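Local coordinates for protein ULam111 (Flavobacterium sp., PDB 5WUT) that probably hydrolyses the internal beta-1,3-glucosidic bonds of laminarin, as a laminarinase of glycoside hydrolase family 16, at residues 11-19 and 49-57. Residues are numbered along the deposited sequence; the frame is centred on the assembly and turned at random.
Sequences EHFNGKELD and HKMENGKLV
Phe13 lays its ring flat against Leu56, where the loop that follows strand 7-11 passes over a beta hairpin at the margin of the beta-jelly-roll fold of family 16. In the hairpin, a type I' turn from Glu52 to Lys55 joins strand 49-52 to strand 55-63. A CH-pi contact sets the ring against the hairpin: Leu56 CB stands 3.6 Å from the centroid of the Phe13 ring, only 10° off its normal, while Leu56 CD2 reaches CZ and CE1 at the far end of the ring. Glu11 CG sits over the opposite face, so the ring is sandwiched. The same Glu11 bends back to take the N-H of Phe13 N on OE1 (2.8 Å), with OE2 held by Trp23, which probably helps to hold the loop where the ring leaves it. Ile228 of strand 224-234 also touches Phe13. Replacing Phe13 by an alanine would probably open a gap between Leu56 and Glu11 CG and leave Leu56 CB and CD2 without their aromatic partner.

Met51 crosses Phe13 at about a right angle. With CG beside its backbone N (chi1 -41°) and further bends at chi2 and chi3, its chain curls along the loop backbone: CB meets Gly15 O, CG lies 3.7 Å from Glu17 CA, and CE tucks against Phe13 CB at 3.5 Å. At the turn, Asn14 OD1 comes 3.4 Å from Gly54 CA. Polar links across the contact run through water: one accepts from Met51 N and gives Lys16 O a weak bond, and another accepts from Leu18 N at 2.9 Å while lying in the ring plane of His49, 2.8 Å from NE2.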
loop_
_atom_site.group_PDB
_atom_site.type_symbol
_atom_site.label_atom_id
_atom_site.label_comp_id
_atom_site.label_asym_id
_atom_site.label_seq_id
_atom_site.Cartn_x
_atom_site.Cartn_y
_atom_site.Cartn_z
ATOM N N GLU A 11 11.770 14.298 -15.264
ATOM C CA GLU A 11 12.413 15.407 -14.579
ATOM C C GLU A 11 13.248 14.836 -13.434
ATOM O O GLU A 11 12.698 14.335 -12.439
ATOM C CB GLU A 11 11.374 16.395 -14.043
ATOM C CG GLU A 11 11.954 17.452 -13.134
ATOM C CD GLU A 11 12.985 18.332 -13.835
ATOM O OE1 GLU A 11 14.192 18.012 -13.746
ATOM O OE2 GLU A 11 12.579 19.336 -14.464
ATOM N N HIS A 12 14.573 14.895 -13.579
ATOM C CA HIS A 12 15.511 14.357 -12.590
ATOM C C HIS A 12 15.856 15.370 -11.497
ATOM O O HIS A 12 16.471 15.016 -10.496
ATOM C CB HIS A 12 16.830 13.918 -13.250
ATOM C CG HIS A 12 16.694 12.856 -14.301
ATOM N ND1 HIS A 12 16.312 13.124 -15.599
ATOM C CD2 HIS A 12 16.963 11.529 -14.257
ATOM C CE1 HIS A 12 16.316 12.002 -16.301
ATOM N NE2 HIS A 12 16.711 11.019 -15.510
ATOM N N PHE A 13 15.514 16.634 -11.744
ATOM C CA PHE A 13 15.894 17.756 -10.872
ATOM C C PHE A 13 17.399 17.767 -10.578
ATOM O O PHE A 13 17.830 18.050 -9.452
ATOM C CB PHE A 13 15.082 17.734 -9.563
ATOM C CG PHE A 13 13.623 18.062 -9.753
ATOM C CD1 PHE A 13 13.230 19.267 -10.324
ATOM C CD2 PHE A 13 12.639 17.148 -9.373
ATOM C CE1 PHE A 13 11.887 19.573 -10.507
ATOM C CE2 PHE A 13 11.291 17.446 -9.546
ATOM C CZ PHE A 13 10.910 18.653 -10.119
ATOM N N ASN A 14 18.193 17.481 -11.606
ATOM C CA ASN A 14 19.643 17.386 -11.452
ATOM C C ASN A 14 20.379 18.657 -11.854
ATOM O O ASN A 14 21.591 18.754 -11.669
ATOM C CB ASN A 14 20.194 16.215 -12.274
ATOM C CG ASN A 14 20.101 14.890 -11.547
ATOM O OD1 ASN A 14 20.084 14.837 -10.315
ATOM N ND2 ASN A 14 20.040 13.799 -12.317
ATOM N N GLY A 15 19.662 19.624 -12.415
ATOM C CA GLY A 15 20.285 20.868 -12.837
ATOM C C GLY A 15 20.723 21.759 -11.679
ATOM O O GLY A 15 20.420 21.469 -10.521
ATOM N N LYS A 16 21.429 22.852 -11.976
ATOM C CA LYS A 16 21.739 23.819 -10.927
ATOM C C LYS A 16 20.540 24.702 -10.639
ATOM O O LYS A 16 20.450 25.305 -9.575
ATOM C CB LYS A 16 22.919 24.726 -11.290
ATOM C CG LYS A 16 24.202 24.055 -11.718
ATOM C CD LYS A 16 25.360 24.981 -11.335
ATOM C CE LYS A 16 26.623 24.688 -12.115
ATOM N NZ LYS A 16 26.344 24.085 -13.439
ATOM N N GLU A 17 19.624 24.793 -11.595
ATOM C CA GLU A 17 18.414 25.566 -11.387
ATOM C C GLU A 17 17.242 24.858 -12.042
ATOM O O GLU A 17 17.423 23.960 -12.867
ATOM C CB GLU A 17 18.547 26.999 -11.922
ATOM C CG GLU A 17 18.818 27.140 -13.404
ATOM C CD GLU A 17 19.113 28.587 -13.799
ATOM O OE1 GLU A 17 19.814 29.291 -13.037
ATOM O OE2 GLU A 17 18.622 29.027 -14.863
ATOM N N LEU A 18 16.040 25.256 -11.656
ATOM C CA LEU A 18 14.831 24.733 -12.273
ATOM C C LEU A 18 14.828 25.076 -13.753
ATOM O O LEU A 18 15.113 26.207 -14.128
ATOM C CB LEU A 18 13.597 25.325 -11.589
ATOM C CG LEU A 18 12.246 24.681 -11.885
ATOM C CD1 LEU A 18 12.201 23.305 -11.254
ATOM C CD2 LEU A 18 11.134 25.552 -11.309
ATOM N N ASP A 19 14.509 24.103 -14.598
ATOM C CA ASP A 19 14.486 24.346 -16.039
ATOM C C ASP A 19 13.198 25.063 -16.447
ATOM O O ASP A 19 12.140 24.446 -16.520
ATOM C CB ASP A 19 14.624 23.025 -16.810
ATOM C CG ASP A 19 14.792 23.230 -18.319
ATOM O OD1 ASP A 19 14.604 24.355 -18.831
ATOM O OD2 ASP A 19 15.131 22.238 -18.999
ATOM N N HIS A 49 12.870 27.951 -3.178
ATOM C CA HIS A 49 13.293 26.609 -3.574
ATOM C C HIS A 49 14.779 26.572 -3.901
ATOM O O HIS A 49 15.397 27.604 -4.179
ATOM C CB HIS A 49 12.521 26.151 -4.793
ATOM C CG HIS A 49 12.959 26.861 -6.024
ATOM N ND1 HIS A 49 12.603 28.163 -6.285
ATOM C CD2 HIS A 49 13.785 26.478 -7.026
ATOM C CE1 HIS A 49 13.176 28.553 -7.412
ATOM N NE2 HIS A 49 13.892 27.548 -7.884
ATOM N N LYS A 50 15.339 25.372 -3.887
ATOM C CA LYS A 50 16.717 25.160 -4.312
ATOM C C LYS A 50 16.864 23.776 -4.931
ATOM O O LYS A 50 16.058 22.877 -4.674
ATOM C CB LYS A 50 17.680 25.298 -3.138
ATOM C CG LYS A 50 17.547 24.184 -2.127
ATOM C CD LYS A 50 18.440 24.395 -0.914
ATOM C CE LYS A 50 17.793 23.809 0.336
ATOM N NZ LYS A 50 18.770 23.616 1.438
ATOM N N MET A 51 17.876 23.624 -5.776
ATOM C CA MET A 51 18.243 22.320 -6.313
ATOM C C MET A 51 19.428 21.811 -5.515
ATOM O O MET A 51 20.497 22.419 -5.522
ATOM C CB MET A 51 18.581 22.401 -7.802
ATOM C CG MET A 51 17.651 23.314 -8.575
ATOM S SD MET A 51 15.989 22.631 -8.704
ATOM C CE MET A 51 16.373 20.979 -9.224
ATOM N N GLU A 52 19.222 20.718 -4.794
ATOM C CA GLU A 52 20.216 20.207 -3.858
ATOM C C GLU A 52 20.287 18.685 -3.870
ATOM O O GLU A 52 19.293 18.026 -3.601
ATOM C CB GLU A 52 19.900 20.700 -2.448
ATOM C CG GLU A 52 20.892 20.275 -1.388
ATOM C CD GLU A 52 20.486 20.761 -0.016
ATOM O OE1 GLU A 52 19.491 20.239 0.531
ATOM O OE2 GLU A 52 21.152 21.677 0.511
ATOM N N ASN A 53 21.457 18.140 -4.191
ATOM C CA ASN A 53 21.693 16.701 -4.093
ATOM C C ASN A 53 20.718 15.904 -4.966
ATOM O O ASN A 53 20.250 14.831 -4.573
ATOM C CB ASN A 53 21.593 16.251 -2.630
ATOM C CG ASN A 53 22.141 14.852 -2.400
ATOM O OD1 ASN A 53 23.098 14.432 -3.050
ATOM N ND2 ASN A 53 21.528 14.121 -1.469
ATOM N N GLY A 54 20.403 16.450 -6.139
ATOM C CA GLY A 54 19.511 15.801 -7.086
ATOM C C GLY A 54 18.039 15.884 -6.718
ATOM O O GLY A 54 17.214 15.154 -7.261
ATOM N N LYS A 55 17.703 16.763 -5.781
ATOM C CA LYS A 55 16.312 16.979 -5.390
ATOM C C LYS A 55 15.901 18.424 -5.620
ATOM O O LYS A 55 16.701 19.344 -5.418
ATOM C CB LYS A 55 16.088 16.638 -3.907
ATOM C CG LYS A 55 15.825 15.166 -3.552
ATOM C CD LYS A 55 16.942 14.265 -3.990
ATOM C CE LYS A 55 16.850 12.901 -3.347
ATOM N NZ LYS A 55 18.216 12.397 -3.118
ATOM N N LEU A 56 14.646 18.620 -6.014
ATOM C CA LEU A 56 13.997 19.912 -5.836
ATOM C C LEU A 56 13.593 20.026 -4.369
ATOM O O LEU A 56 12.868 19.180 -3.855
ATOM C CB LEU A 56 12.772 20.064 -6.752
ATOM C CG LEU A 56 11.848 21.250 -6.423
ATOM C CD1 LEU A 56 12.548 22.591 -6.702
ATOM C CD2 LEU A 56 10.562 21.150 -7.215
ATOM N N VAL A 57 14.086 21.053 -3.678
ATOM C CA VAL A 57 13.707 21.261 -2.287
ATOM C C VAL A 57 12.939 22.566 -2.149
ATOM O O VAL A 57 13.470 23.647 -2.389
ATOM C CB VAL A 57 14.929 21.275 -1.337
ATOM C CG1 VAL A 57 14.468 21.471 0.118
ATOM C CG2 VAL A 57 15.731 19.984 -1.481
HETATM O O HOH W 1 19.531 26.009 -6.424
HETATM O O HOH W 2 15.819 27.554 -9.954
#